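Local coordinates for penicillin-binding protein activator LpoA (Escherichia coli, PDB 6DR3), which regulates peptidoglycan synthesis from the outer membrane, being essential for the function of penicillin-binding protein 1A, whose transpeptidase activity it stimulates in vitro, at residues P121-Q132 with N144-M155. Residues are numbered along the deposited sequence; the frame is centred on the assembly and turned at random.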
ATOM      1  N   PRO A 121     -10.463   1.061 -10.729  1.00 36.27           N
ATOM      2  CA  PRO A 121     -10.804  -0.307 -10.307  1.00 39.04           C
ATOM      3  C   PRO A 121     -10.470  -1.327 -11.383  1.00 40.67           C
ATOM      4  O   PRO A 121     -10.950  -1.248 -12.516  1.00 47.93           O
ATOM      5  CB  PRO A 121     -12.312  -0.230 -10.038  1.00 35.62           C
ATOM      6  CG  PRO A 121     -12.786   0.942 -10.820  1.00 37.85           C
ATOM      7  CD  PRO A 121     -11.658   1.922 -10.808  1.00 33.13           C
ATOM      8  N   SER A 122      -9.632  -2.291 -11.014  1.00 39.15           N
ATOM      9  CA  SER A 122      -9.296  -3.408 -11.884  1.00 35.36           C
ATOM     10  C   SER A 122      -8.833  -4.554 -10.999  1.00 32.77           C
ATOM     11  O   SER A 122      -8.648  -4.395  -9.790  1.00 35.77           O
ATOM     12  CB  SER A 122      -8.221  -3.025 -12.905  1.00 36.45           C
ATOM     13  OG  SER A 122      -6.978  -2.785 -12.269  1.00 33.53           O
ATOM     14  N   ILE A 123      -8.655  -5.724 -11.614  1.00 30.33           N
ATOM     15  CA  ILE A 123      -8.187  -6.877 -10.853  1.00 35.06           C
ATOM     16  C   ILE A 123      -6.774  -6.632 -10.342  1.00 33.27           C
ATOM     17  O   ILE A 123      -6.395  -7.130  -9.275  1.00 29.71           O
ATOM     18  CB  ILE A 123      -8.273  -8.157 -11.708  1.00 42.15           C
ATOM     19  CG1 ILE A 123      -8.029  -9.388 -10.833  1.00 45.92           C
ATOM     20  CG2 ILE A 123      -7.285  -8.097 -12.874  1.00 43.84           C
ATOM     21  CD1 ILE A 123      -8.376 -10.698 -11.508  1.00 51.17           C
ATOM     22  N   ASP A 124      -5.979  -5.856 -11.081  1.00 37.07           N
ATOM     23  CA  ASP A 124      -4.623  -5.553 -10.638  1.00 38.43           C
ATOM     24  C   ASP A 124      -4.637  -4.734  -9.353  1.00 32.64           C
ATOM     25  O   ASP A 124      -3.860  -5.002  -8.429  1.00 26.76           O
ATOM     26  CB  ASP A 124      -3.869  -4.806 -11.738  1.00 48.40           C
ATOM     27  CG  ASP A 124      -3.914  -5.531 -13.071  1.00 59.67           C
ATOM     28  OD1 ASP A 124      -4.986  -5.534 -13.714  1.00 62.49           O
ATOM     29  OD2 ASP A 124      -2.877  -6.097 -13.474  1.00 63.76           O
ATOM     30  N   LEU A 125      -5.516  -3.733  -9.275  1.00 27.18           N
ATOM     31  CA  LEU A 125      -5.584  -2.907  -8.073  1.00 29.49           C
ATOM     32  C   LEU A 125      -6.066  -3.715  -6.878  1.00 29.61           C
ATOM     33  O   LEU A 125      -5.529  -3.579  -5.772  1.00 24.92           O
ATOM     34  CB  LEU A 125      -6.500  -1.705  -8.308  1.00 27.20           C
ATOM     35  CG  LEU A 125      -6.735  -0.802  -7.094  1.00 26.36           C
ATOM     36  CD1 LEU A 125      -5.422  -0.229  -6.570  1.00 27.10           C
ATOM     37  CD2 LEU A 125      -7.704   0.313  -7.442  1.00 27.03           C
ATOM     38  N   LEU A 126      -7.085  -4.554  -7.079  1.00 32.56           N
ATOM     39  CA  LEU A 126      -7.574  -5.398  -5.993  1.00 29.55           C
ATOM     40  C   LEU A 126      -6.464  -6.293  -5.461  1.00 25.79           C
ATOM     41  O   LEU A 126      -6.266  -6.402  -4.246  1.00 23.77           O
ATOM     42  CB  LEU A 126      -8.762  -6.233  -6.477  1.00 31.80           C
ATOM     43  CG  LEU A 126     -10.012  -5.440  -6.872  1.00 26.88           C
ATOM     44  CD1 LEU A 126     -11.053  -6.350  -7.501  1.00 25.07           C
ATOM     45  CD2 LEU A 126     -10.602  -4.712  -5.672  1.00 26.01           C
ATOM     46  N   ARG A 127      -5.715  -6.934  -6.362  1.00 28.29           N
ATOM     47  CA  ARG A 127      -4.627  -7.807  -5.935  1.00 29.15           C
ATOM     48  C   ARG A 127      -3.573  -7.035  -5.152  1.00 24.71           C
ATOM     49  O   ARG A 127      -3.012  -7.549  -4.177  1.00 26.88           O
ATOM     50  CB  ARG A 127      -3.994  -8.489  -7.147  1.00 33.10           C
ATOM     51  CG  ARG A 127      -4.847  -9.581  -7.777  1.00 38.43           C
ATOM     52  CD  ARG A 127      -4.053 -10.351  -8.822  1.00 49.10           C
ATOM     53  NE  ARG A 127      -4.746 -11.556  -9.282  1.00 53.41           N
ATOM     54  CZ  ARG A 127      -5.216 -11.755 -10.515  1.00 51.42           C
ATOM     55  NH1 ARG A 127      -5.080 -10.836 -11.465  1.00 47.67           N
ATOM     56  NH2 ARG A 127      -5.828 -12.897 -10.803  1.00 49.51           N
ATOM     57  N   ALA A 128      -3.289  -5.796  -5.560  1.00 23.25           N
ATOM     58  CA  ALA A 128      -2.282  -5.003  -4.862  1.00 22.35           C
ATOM     59  C   ALA A 128      -2.759  -4.627  -3.464  1.00 23.60           C
ATOM     60  O   ALA A 128      -2.002  -4.727  -2.491  1.00 24.14           O
ATOM     61  CB  ALA A 128      -1.946  -3.751  -5.674  1.00 23.91           C
ATOM     62  N   LEU A 129      -4.014  -4.189  -3.346  1.00 23.79           N
ATOM     63  CA  LEU A 129      -4.572  -3.897  -2.031  1.00 24.83           C
ATOM     64  C   LEU A 129      -4.587  -5.142  -1.155  1.00 22.81           C
ATOM     65  O   LEU A 129      -4.270  -5.075   0.040  1.00 19.90           O
ATOM     66  CB  LEU A 129      -5.986  -3.335  -2.179  1.00 24.59           C
ATOM     67  CG  LEU A 129      -6.083  -1.916  -2.737  1.00 27.75           C
ATOM     68  CD1 LEU A 129      -7.490  -1.641  -3.234  1.00 26.96           C
ATOM     69  CD2 LEU A 129      -5.684  -0.904  -1.676  1.00 24.83           C
ATOM     70  N   ILE A 130      -4.950  -6.288  -1.734  1.00 20.12           N
ATOM     71  CA  ILE A 130      -5.036  -7.524  -0.963  1.00 23.32           C
ATOM     72  C   ILE A 130      -3.648  -7.984  -0.532  1.00 25.91           C
ATOM     73  O   ILE A 130      -3.464  -8.477   0.588  1.00 25.01           O
ATOM     74  CB  ILE A 130      -5.772  -8.603  -1.782  1.00 25.33           C
ATOM     75  CG1 ILE A 130      -7.247  -8.227  -1.927  1.00 26.51           C
ATOM     76  CG2 ILE A 130      -5.641  -9.979  -1.127  1.00 26.91           C
ATOM     77  CD1 ILE A 130      -7.993  -9.036  -2.966  1.00 30.86           C
ATOM     78  N   ALA A 131      -2.652  -7.834  -1.408  1.00 23.39           N
ATOM     79  CA  ALA A 131      -1.296  -8.238  -1.052  1.00 22.88           C
ATOM     80  C   ALA A 131      -0.708  -7.336   0.027  1.00 24.96           C
ATOM     81  O   ALA A 131       0.112  -7.790   0.833  1.00 29.05           O
ATOM     82  CB  ALA A 131      -0.403  -8.227  -2.292  1.00 26.23           C
ATOM     83  N   GLN A 132      -1.113  -6.066   0.060  1.00 25.63           N
ATOM     84  CA  GLN A 132      -0.568  -5.123   1.030  1.00 26.52           C
ATOM     85  C   GLN A 132      -1.216  -5.258   2.402  1.00 25.80           C
ATOM     86  O   GLN A 132      -0.543  -5.056   3.419  1.00 23.50           O
ATOM     87  CB  GLN A 132      -0.750  -3.692   0.525  1.00 29.31           C
ATOM     88  CG  GLN A 132      -0.058  -2.628   1.376  1.00 25.07           C
ATOM     89  CD  GLN A 132      -0.592  -1.236   1.106  1.00 24.30           C
ATOM     90  OE1 GLN A 132      -1.803  -1.009   1.132  1.00 21.25           O
ATOM     91  NE2 GLN A 132       0.309  -0.293   0.840  1.00 24.98           N
ATOM     92  N   ASN A 144      -6.970   0.761   3.877  1.00 22.16           N
ATOM     93  CA  ASN A 144      -6.810  -0.197   2.788  1.00 22.00           C
ATOM     94  C   ASN A 144      -8.115  -0.933   2.501  1.00 22.58           C
ATOM     95  O   ASN A 144      -8.503  -1.100   1.337  1.00 17.42           O
ATOM     96  CB  ASN A 144      -5.694  -1.184   3.143  1.00 23.65           C
ATOM     97  CG  ASN A 144      -5.619  -2.362   2.190  1.00 26.21           C
ATOM     98  OD1 ASN A 144      -6.492  -3.231   2.190  1.00 26.66           O
ATOM     99  ND2 ASN A 144      -4.566  -2.406   1.385  1.00 25.11           N
ATOM    100  N   ILE A 145      -8.805  -1.380   3.551  1.00 20.19           N
ATOM    101  CA  ILE A 145     -10.064  -2.100   3.374  1.00 18.68           C
ATOM    102  C   ILE A 145     -11.089  -1.221   2.666  1.00 17.44           C
ATOM    103  O   ILE A 145     -11.793  -1.672   1.754  1.00 16.60           O
ATOM    104  CB  ILE A 145     -10.575  -2.598   4.741  1.00 23.89           C
ATOM    105  CG1 ILE A 145      -9.677  -3.732   5.241  1.00 19.90           C
ATOM    106  CG2 ILE A 145     -12.034  -3.059   4.661  1.00 27.41           C
ATOM    107  CD1 ILE A 145      -9.887  -4.094   6.689  1.00 19.23           C
ATOM    108  N   ASP A 146     -11.186   0.048   3.072  1.00 19.78           N
ATOM    109  CA  ASP A 146     -12.167   0.944   2.466  1.00 22.73           C
ATOM    110  C   ASP A 146     -11.847   1.230   1.007  1.00 22.87           C
ATOM    111  O   ASP A 146     -12.767   1.397   0.197  1.00 23.30           O
ATOM    112  CB  ASP A 146     -12.242   2.247   3.258  1.00 25.94           C
ATOM    113  CG  ASP A 146     -12.842   2.055   4.632  1.00 26.10           C
ATOM    114  OD1 ASP A 146     -13.393   0.963   4.895  1.00 25.86           O
ATOM    115  OD2 ASP A 146     -12.765   2.991   5.455  1.00 31.15           O
ATOM    116  N   ALA A 147     -10.561   1.301   0.653  1.00 24.88           N
ATOM    117  CA  ALA A 147     -10.191   1.454  -0.750  1.00 23.38           C
ATOM    118  C   ALA A 147     -10.550   0.206  -1.544  1.00 21.92           C
ATOM    119  O   ALA A 147     -11.017   0.302  -2.685  1.00 20.31           O
ATOM    120  CB  ALA A 147      -8.700   1.760  -0.871  1.00 23.10           C
ATOM    121  N   THR A 148     -10.339  -0.975  -0.959  1.00 23.88           N
ATOM    122  CA  THR A 148     -10.758  -2.209  -1.614  1.00 24.34           C
ATOM    123  C   THR A 148     -12.255  -2.191  -1.891  1.00 28.66           C
ATOM    124  O   THR A 148     -12.701  -2.606  -2.967  1.00 27.71           O
ATOM    125  CB  THR A 148     -10.390  -3.420  -0.753  1.00 21.38           C
ATOM    126  OG1 THR A 148      -8.991  -3.390  -0.439  1.00 21.35           O
ATOM    127  CG2 THR A 148     -10.709  -4.720  -1.485  1.00 23.88           C
ATOM    128  N   TRP A 149     -13.050  -1.703  -0.936  1.00 30.01           N
ATOM    129  CA  TRP A 149     -14.494  -1.697  -1.135  1.00 25.03           C
ATOM    130  C   TRP A 149     -14.907  -0.695  -2.206  1.00 21.87           C
ATOM    131  O   TRP A 149     -15.777  -0.992  -3.032  1.00 23.73           O
ATOM    132  CB  TRP A 149     -15.226  -1.393   0.169  1.00 22.75           C
ATOM    133  CG  TRP A 149     -16.699  -1.433  -0.045  1.00 23.88           C
ATOM    134  CD1 TRP A 149     -17.578  -0.394   0.051  1.00 24.12           C
ATOM    135  CD2 TRP A 149     -17.467  -2.573  -0.445  1.00 25.20           C
ATOM    136  NE1 TRP A 149     -18.849  -0.821  -0.249  1.00 21.87           N
ATOM    137  CE2 TRP A 149     -18.806  -2.156  -0.556  1.00 23.95           C
ATOM    138  CE3 TRP A 149     -17.150  -3.910  -0.710  1.00 23.90           C
ATOM    139  CZ2 TRP A 149     -19.828  -3.029  -0.921  1.00 27.51           C
ATOM    140  CZ3 TRP A 149     -18.167  -4.773  -1.070  1.00 26.49           C
ATOM    141  CH2 TRP A 149     -19.490  -4.330  -1.171  1.00 28.03           C
ATOM    142  N   GLN A 150     -14.309   0.499  -2.212  1.00 22.86           N
ATOM    143  CA  GLN A 150     -14.668   1.471  -3.240  1.00 24.28           C
ATOM    144  C   GLN A 150     -14.401   0.912  -4.631  1.00 26.84           C
ATOM    145  O   GLN A 150     -15.209   1.098  -5.548  1.00 28.04           O
ATOM    146  CB  GLN A 150     -13.912   2.786  -3.044  1.00 22.86           C
ATOM    147  CG  GLN A 150     -14.159   3.777  -4.189  1.00 28.12           C
ATOM    148  CD  GLN A 150     -13.636   5.173  -3.912  1.00 34.93           C
ATOM    149  OE1 GLN A 150     -12.823   5.704  -4.670  1.00 38.79           O
ATOM    150  NE2 GLN A 150     -14.118   5.785  -2.838  1.00 37.43           N
ATOM    151  N   ALA A 151     -13.271   0.222  -4.808  1.00 25.99           N
ATOM    152  CA  ALA A 151     -12.970  -0.375  -6.104  1.00 24.75           C
ATOM    153  C   ALA A 151     -14.017  -1.413  -6.483  1.00 23.42           C
ATOM    154  O   ALA A 151     -14.440  -1.487  -7.643  1.00 25.29           O
ATOM    155  CB  ALA A 151     -11.575  -1.001  -6.082  1.00 24.10           C
ATOM    156  N   LEU A 152     -14.453  -2.220  -5.516  1.00 20.72           N
ATOM    157  CA  LEU A 152     -15.469  -3.231  -5.789  1.00 19.84           C
ATOM    158  C   LEU A 152     -16.810  -2.590  -6.129  1.00 24.07           C
ATOM    159  O   LEU A 152     -17.447  -2.952  -7.125  1.00 26.28           O
ATOM    160  CB  LEU A 152     -15.605  -4.164  -4.586  1.00 26.13           C
ATOM    161  CG  LEU A 152     -14.375  -5.034  -4.322  1.00 27.55           C
ATOM    162  CD1 LEU A 152     -14.395  -5.579  -2.902  1.00 25.79           C
ATOM    163  CD2 LEU A 152     -14.307  -6.172  -5.334  1.00 25.79           C
ATOM    164  N   SER A 153     -17.254  -1.629  -5.315  1.00 25.83           N
ATOM    165  CA  SER A 153     -18.565  -1.023  -5.513  1.00 26.08           C
ATOM    166  C   SER A 153     -18.600  -0.054  -6.687  1.00 26.44           C
ATOM    167  O   SER A 153     -19.692   0.349  -7.101  1.00 26.54           O
ATOM    168  CB  SER A 153     -19.008  -0.302  -4.238  1.00 31.56           C
ATOM    169  OG  SER A 153     -18.070   0.687  -3.855  1.00 31.66           O
ATOM    170  N   SER A 154     -17.444   0.333  -7.224  1.00 24.32           N
ATOM    171  CA  SER A 154     -17.396   1.166  -8.417  1.00 31.22           C
ATOM    172  C   SER A 154     -17.585   0.369  -9.698  1.00 32.75           C
ATOM    173  O   SER A 154     -17.776   0.972 -10.759  1.00 32.39           O
ATOM    174  CB  SER A 154     -16.065   1.919  -8.482  1.00 32.58           C
ATOM    175  OG  SER A 154     -16.020   2.960  -7.520  1.00 36.34           O
ATOM    176  N   MET A 155     -17.535  -0.958  -9.630  1.00 37.28           N
ATOM    177  CA  MET A 155     -17.749  -1.780 -10.809  1.00 41.95           C
ATOM    178  C   MET A 155     -19.237  -2.010 -11.040  1.00 43.44           C
ATOM    179  O   MET A 155     -20.068  -1.861 -10.139  1.00 41.23           O
ATOM    180  CB  MET A 155     -17.052  -3.133 -10.663  1.00 46.60           C
ATOM    181  CG  MET A 155     -15.547  -3.064 -10.520  1.00 47.56           C
ATOM    182  SD  MET A 155     -14.839  -4.720 -10.495  1.00 45.11           S
ATOM    183  CE  MET A 155     -13.105  -4.355 -10.243  1.00 48.71           C
TER
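Leu126 and Leu129 of helix 123-132 carry most of the packing against residues 144-155. The two helices run nearly antiparallel at 162°, as in the helical hairpins of TPR-like domains. The axes of segments 123-132 and 144-153 come within 9.8 Å at closest approach. This pair belongs to the amino-terminal domain of LpoA.

The tight part is mostly apolar. Both methyls of Leu126 touch Leu152 CD2. Its CD2 also packs 3.9 Å from Ala151 CB, and its CD1 also reaches Met155 CE, 4.0 Å away. Met155 comes to it tip to tip, its chain extended beyond CG. Leu129 slides past Thr148, with its CB 3.5 Å from Thr148 OG1. That hydroxyl bonds back to Asn144 O, so a polar atom sits among carbons with its hydrogen already used.

Asn144 closes one end. Its CG stands opposite the backbone N (chi1 170°), which carries the amide across to the other helix. ND2 donates to Leu129 O at 3.0 Å and to Gln132 OE1 at 3.1 Å. Both acceptors lie close to the Asn144 amide plane. The second bond arrives on a lone pair of Gln132 OE1, in its carbonyl plane. Gln132 NE2 in turn bonds Gln111 OE1 and Ala107 O of helix 103-117, linking a third helix to the pair.

The Pro121 end is close-packed but more open to solvent. Exposed Pro121 lays its CB 3.4 Å from Ala151 O. The loose contact is at its CG, which only brushes Ser154 CB at 4.1 Å.

Van der Waals packing thus joins the helices along most of the contact, while two bonds from one buried amide nitrogen probably fix their alignment at the Asn144 end.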